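PDB 7DRQ: Uly1 from Catenovulum maritimum, which is an ulvan lyase of polysaccharide lyase family 24, a calcium-binding enzyme that cleaves the marine algal polysaccharide ulvan. Local coordinates for residues 246-260 with 313-325. Sequence-based numbering, arbitrary orientation.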
loop_
_atom_site.group_PDB
_atom_site.type_symbol
_atom_site.label_atom_id
_atom_site.label_comp_id
_atom_site.label_asym_id
_atom_site.label_seq_id
_atom_site.Cartn_x
_atom_site.Cartn_y
_atom_site.Cartn_z
ATOM N N PHE A 246 1.485 3.446 16.401
ATOM C CA PHE A 246 0.387 4.404 16.375
ATOM C C PHE A 246 -0.707 4.005 17.361
ATOM O O PHE A 246 -1.273 4.863 18.052
ATOM C CB PHE A 246 -0.219 4.531 14.974
ATOM C CG PHE A 246 -1.518 5.282 14.991
ATOM C CD1 PHE A 246 -1.518 6.659 15.102
ATOM C CD2 PHE A 246 -2.730 4.610 15.011
ATOM C CE1 PHE A 246 -2.702 7.362 15.186
ATOM C CE2 PHE A 246 -3.926 5.312 15.098
ATOM C CZ PHE A 246 -3.906 6.688 15.184
ATOM N N ASN A 247 -1.038 2.717 17.410
ATOM C CA ASN A 247 -1.999 2.167 18.354
ATOM C C ASN A 247 -1.386 0.936 19.007
ATOM O O ASN A 247 -0.421 0.347 18.506
ATOM C CB ASN A 247 -3.353 1.839 17.673
ATOM C CG ASN A 247 -3.258 0.698 16.663
ATOM O OD1 ASN A 247 -2.514 0.774 15.686
ATOM N ND2 ASN A 247 -4.019 -0.360 16.899
ATOM N N VAL A 248 -1.937 0.554 20.161
ATOM C CA VAL A 248 -1.357 -0.538 20.932
ATOM C C VAL A 248 -1.755 -1.887 20.341
ATOM O O VAL A 248 -2.725 -2.021 19.590
ATOM C CB VAL A 248 -1.778 -0.452 22.408
ATOM C CG1 VAL A 248 -1.463 0.926 22.985
ATOM C CG2 VAL A 248 -3.275 -0.775 22.542
ATOM N N LEU A 249 -0.992 -2.908 20.709
ATOM C CA LEU A 249 -1.500 -4.269 20.670
ATOM C C LEU A 249 -2.059 -4.616 22.042
ATOM O O LEU A 249 -1.719 -3.989 23.053
ATOM C CB LEU A 249 -0.412 -5.265 20.271
ATOM C CG LEU A 249 0.127 -5.167 18.840
ATOM C CD1 LEU A 249 1.390 -5.982 18.684
ATOM C CD2 LEU A 249 -0.930 -5.607 17.822
ATOM N N GLY A 250 -2.949 -5.602 22.065
ATOM C CA GLY A 250 -3.576 -5.999 23.321
ATOM C C GLY A 250 -4.411 -4.904 23.947
ATOM O O GLY A 250 -4.394 -4.733 25.172
ATOM N N ALA A 251 -5.146 -4.147 23.130
ATOM C CA ALA A 251 -5.947 -3.048 23.655
ATOM C C ALA A 251 -6.986 -3.517 24.667
ATOM O O ALA A 251 -7.421 -2.718 25.498
ATOM C CB ALA A 251 -6.651 -2.305 22.513
ATOM N N GLY A 252 -7.398 -4.784 24.605
ATOM C CA GLY A 252 -8.400 -5.313 25.521
ATOM C C GLY A 252 -7.957 -5.400 26.967
ATOM O O GLY A 252 -8.801 -5.642 27.840
ATOM N N LYS A 253 -6.666 -5.229 27.240
ATOM C CA LYS A 253 -6.152 -5.191 28.606
ATOM C C LYS A 253 -5.560 -3.832 28.941
ATOM O O LYS A 253 -4.971 -3.666 30.017
ATOM C CB LYS A 253 -5.096 -6.282 28.818
ATOM C CG LYS A 253 -5.643 -7.684 28.864
ATOM C CD LYS A 253 -6.937 -7.734 29.658
ATOM C CE LYS A 253 -7.416 -9.168 29.861
ATOM N NZ LYS A 253 -8.780 -9.374 29.284
ATOM N N LYS A 254 -5.676 -2.860 28.035
ATOM C CA LYS A 254 -5.038 -1.566 28.222
ATOM C C LYS A 254 -6.035 -0.418 28.223
ATOM O O LYS A 254 -5.620 0.746 28.215
ATOM C CB LYS A 254 -3.964 -1.356 27.146
ATOM C CG LYS A 254 -2.934 -2.470 27.146
ATOM C CD LYS A 254 -1.819 -2.260 26.134
ATOM C CE LYS A 254 -0.824 -3.401 26.219
ATOM N NZ LYS A 254 0.053 -3.493 25.031
ATOM N N GLY A 255 -7.333 -0.710 28.234
ATOM C CA GLY A 255 -8.324 0.342 28.319
ATOM C C GLY A 255 -9.514 0.189 27.388
ATOM O O GLY A 255 -10.553 0.810 27.618
ATOM N N GLU A 256 -9.381 -0.617 26.339
ATOM C CA GLU A 256 -10.484 -0.857 25.415
ATOM C C GLU A 256 -11.284 -2.084 25.858
ATOM O O GLU A 256 -10.813 -2.906 26.644
ATOM C CB GLU A 256 -9.949 -1.042 23.988
ATOM C CG GLU A 256 -11.019 -1.149 22.860
ATOM C CD GLU A 256 -12.004 0.011 22.835
ATOM O OE1 GLU A 256 -12.893 0.074 23.715
ATOM O OE2 GLU A 256 -11.898 0.860 21.929
ATOM N N ILE A 257 -12.514 -2.205 25.341
ATOM C CA ILE A 257 -13.351 -3.330 25.754
ATOM C C ILE A 257 -12.792 -4.664 25.270
ATOM O O ILE A 257 -13.106 -5.709 25.853
ATOM C CB ILE A 257 -14.801 -3.160 25.269
ATOM C CG1 ILE A 257 -14.848 -3.043 23.743
ATOM C CG2 ILE A 257 -15.450 -1.958 25.925
ATOM C CD1 ILE A 257 -16.231 -3.240 23.156
ATOM N N LYS A 258 -11.939 -4.648 24.248
ATOM C CA LYS A 258 -11.507 -5.845 23.541
ATOM C C LYS A 258 -10.330 -5.454 22.662
ATOM O O LYS A 258 -10.164 -4.281 22.318
ATOM C CB LYS A 258 -12.652 -6.423 22.690
ATOM C CG LYS A 258 -12.374 -7.726 21.955
ATOM C CD LYS A 258 -13.477 -7.980 20.957
ATOM C CE LYS A 258 -13.356 -9.333 20.247
ATOM N NZ LYS A 258 -12.034 -9.577 19.642
ATOM N N ASN A 259 -9.516 -6.442 22.304
ATOM C CA ASN A 259 -8.514 -6.228 21.268
ATOM C C ASN A 259 -9.190 -5.820 19.960
ATOM O O ASN A 259 -10.348 -6.143 19.711
ATOM C CB ASN A 259 -7.703 -7.503 21.038
ATOM C CG ASN A 259 -6.798 -7.853 22.209
ATOM O OD1 ASN A 259 -6.586 -7.051 23.128
ATOM N ND2 ASN A 259 -6.269 -9.068 22.182
ATOM N N TRP A 260 -8.447 -5.108 19.107
ATOM C CA TRP A 260 -8.960 -4.761 17.783
ATOM C C TRP A 260 -7.794 -4.714 16.808
ATOM O O TRP A 260 -6.632 -4.813 17.200
ATOM C CB TRP A 260 -9.727 -3.429 17.795
ATOM C CG TRP A 260 -8.984 -2.233 18.365
ATOM C CD1 TRP A 260 -8.716 -1.976 19.686
ATOM C CD2 TRP A 260 -8.429 -1.131 17.627
ATOM N NE1 TRP A 260 -8.034 -0.785 19.811
ATOM C CE2 TRP A 260 -7.840 -0.251 18.563
ATOM C CE3 TRP A 260 -8.370 -0.808 16.270
ATOM C CZ2 TRP A 260 -7.214 0.937 18.180
ATOM C CZ3 TRP A 260 -7.734 0.372 15.894
ATOM C CH2 TRP A 260 -7.163 1.223 16.842
ATOM N N GLU A 313 -8.224 17.998 18.954
ATOM C CA GLU A 313 -8.008 17.555 20.321
ATOM C C GLU A 313 -6.912 16.502 20.369
ATOM O O GLU A 313 -6.850 15.616 19.518
ATOM C CB GLU A 313 -9.306 16.984 20.899
ATOM C CG GLU A 313 -10.512 17.886 20.673
ATOM C CD GLU A 313 -11.844 17.207 20.960
ATOM O OE1 GLU A 313 -11.952 15.968 20.819
ATOM O OE2 GLU A 313 -12.798 17.924 21.322
ATOM N N ALA A 314 -6.057 16.585 21.387
ATOM C CA ALA A 314 -5.027 15.572 21.555
ATOM C C ALA A 314 -5.660 14.208 21.786
ATOM O O ALA A 314 -6.660 14.086 22.500
ATOM C CB ALA A 314 -4.115 15.927 22.730
ATOM N N ILE A 315 -5.092 13.181 21.156
ATOM C CA ILE A 315 -5.547 11.815 21.367
ATOM C C ILE A 315 -4.487 11.062 22.157
ATOM O O ILE A 315 -3.309 11.427 22.184
ATOM C CB ILE A 315 -5.884 11.081 20.047
ATOM C CG1 ILE A 315 -4.648 10.980 19.140
ATOM C CG2 ILE A 315 -7.016 11.815 19.322
ATOM C CD1 ILE A 315 -4.805 9.950 18.014
ATOM N N THR A 316 -4.935 10.011 22.835
ATOM C CA THR A 316 -4.026 9.104 23.521
ATOM C C THR A 316 -3.052 8.487 22.524
ATOM O O THR A 316 -3.444 8.085 21.430
ATOM C CB THR A 316 -4.827 8.002 24.217
ATOM O OG1 THR A 316 -5.757 8.599 25.133
ATOM C CG2 THR A 316 -3.908 7.053 24.980
HETATM N N MSE A 317 -1.776 8.418 22.903
HETATM C CA MSE A 317 -0.737 7.923 21.996
HETATM C C MSE A 317 0.317 7.144 22.793
HETATM O O MSE A 317 0.960 7.713 23.686
HETATM C CB MSE A 317 -0.103 9.091 21.227
HETATM C CG MSE A 317 0.958 8.710 20.199
HETATM SE SE MSE A 317 0.220 7.534 18.806
HETATM C CE MSE A 317 -1.496 8.422 18.593
ATOM N N PRO A 318 0.502 5.850 22.487
ATOM C CA PRO A 318 -0.198 5.084 21.438
ATOM C C PRO A 318 -1.694 4.926 21.720
ATOM O O PRO A 318 -2.099 4.794 22.881
ATOM C CB PRO A 318 0.497 3.718 21.463
ATOM C CG PRO A 318 1.766 3.922 22.227
ATOM C CD PRO A 318 1.501 5.030 23.190
ATOM N N LEU A 319 -2.502 4.967 20.661
ATOM C CA LEU A 319 -3.949 4.935 20.821
ATOM C C LEU A 319 -4.422 3.572 21.310
ATOM O O LEU A 319 -3.941 2.529 20.857
ATOM C CB LEU A 319 -4.626 5.266 19.483
ATOM C CG LEU A 319 -6.112 5.604 19.481
ATOM C CD1 LEU A 319 -6.420 6.786 20.394
ATOM C CD2 LEU A 319 -6.599 5.873 18.023
ATOM N N VAL A 320 -5.396 3.585 22.218
ATOM C CA VAL A 320 -6.014 2.370 22.733
ATOM C C VAL A 320 -7.472 2.259 22.314
ATOM O O VAL A 320 -7.923 1.178 21.933
ATOM C CB VAL A 320 -5.887 2.282 24.267
ATOM C CG1 VAL A 320 -6.537 0.992 24.775
ATOM C CG2 VAL A 320 -4.426 2.356 24.689
ATOM N N LYS A 321 -8.222 3.362 22.391
ATOM C CA LYS A 321 -9.637 3.427 22.031
ATOM C C LYS A 321 -9.763 4.186 20.714
ATOM O O LYS A 321 -9.604 5.413 20.685
ATOM C CB LYS A 321 -10.449 4.149 23.109
ATOM C CG LYS A 321 -10.502 3.506 24.486
ATOM C CD LYS A 321 -11.337 4.413 25.431
ATOM C CE LYS A 321 -10.480 5.520 26.108
ATOM N NZ LYS A 321 -10.612 6.943 25.574
ATOM N N ALA A 322 -10.084 3.470 19.634
ATOM C CA ALA A 322 -10.146 4.111 18.320
ATOM C C ALA A 322 -11.121 5.289 18.290
ATOM O O ALA A 322 -10.897 6.255 17.550
ATOM C CB ALA A 322 -10.524 3.083 17.250
ATOM N N ASP A 323 -12.198 5.239 19.085
ATOM C CA ASP A 323 -13.221 6.277 19.012
ATOM C C ASP A 323 -12.686 7.678 19.297
ATOM O O ASP A 323 -13.323 8.652 18.885
ATOM C CB ASP A 323 -14.375 5.958 19.971
ATOM C CG ASP A 323 -15.312 4.888 19.426
ATOM O OD1 ASP A 323 -15.061 4.389 18.306
ATOM O OD2 ASP A 323 -16.296 4.534 20.121
ATOM N N GLU A 324 -11.539 7.813 19.979
ATOM C CA GLU A 324 -10.923 9.132 20.105
ATOM C C GLU A 324 -10.725 9.789 18.753
ATOM O O GLU A 324 -10.754 11.017 18.647
ATOM C CB GLU A 324 -9.571 9.041 20.812
ATOM C CG GLU A 324 -9.658 8.499 22.227
ATOM C CD GLU A 324 -8.414 8.816 23.031
ATOM O OE1 GLU A 324 -7.743 9.841 22.729
ATOM O OE2 GLU A 324 -8.107 8.036 23.955
ATOM N N ALA A 325 -10.518 8.986 17.711
ATOM C CA ALA A 325 -10.221 9.472 16.368
ATOM C C ALA A 325 -11.414 9.342 15.424
ATOM O O ALA A 325 -11.255 9.452 14.210
ATOM C CB ALA A 325 -9.006 8.727 15.808
HETATM O O HOH W 1 -10.946 0.705 19.539
HETATM O O HOH W 2 -13.269 3.077 20.902
#
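W260 donates its indole N-H (NE1) to the backbone O of V320 at 2.9 Å; the oxygen lies near the ring edge but 21° out of its plane, and the N-H...O angle of 146° shows a bent bond. The first torsion of W260 (chi1 54°) sets CG between backbone N and carbonyl carbon, which places NE1 against V320 O. CB of A322 then packs over one face of the six-membered ring, 4.1 Å from its centroid, a CH-pi contact, while ND2 of N247 lies above the opposite face, its amide held by strand 225-234 through V228 N to OD1 and ND2 to G226 O. An alanine in place of W260 would probably leave V320 O without its indole donor and open a gap between the A322 methyl and N247. Next to this buried part, L319 N donates to F246 O at 2.9 Å, nearly straight, and L319 O accepts from V248 N, forming a single beta bridge between N247 and L319. In the BNR-repeat, beta-propeller-like fold, the bridge joins the loop from strand 239-245 to strand 261-269, which belong to different antiparallel sheets, with the loop preceding strand 326-328. The F246 ring meets CD2 of L319 (4.0 Å from CZ) and CE of selenomethionine M317, both obliquely, and SE of M317 makes a Met-aromatic contact; W307, outside the two segments, meets this ring edge-to-face. V320 packs through both methyls: CG2 touches V248 CG1 at 3.7 Å and CG1 meets K254 O. Toward solvent the packing gives way to water. There E256 OE2 passes K321 CA at 3.4 Å without a direct hydrogen bond to the opposite segment; two waters donate to it and accept from A322 N and D323 N. The exposed K321 bends away to a salt bridge with E324 within its own loop.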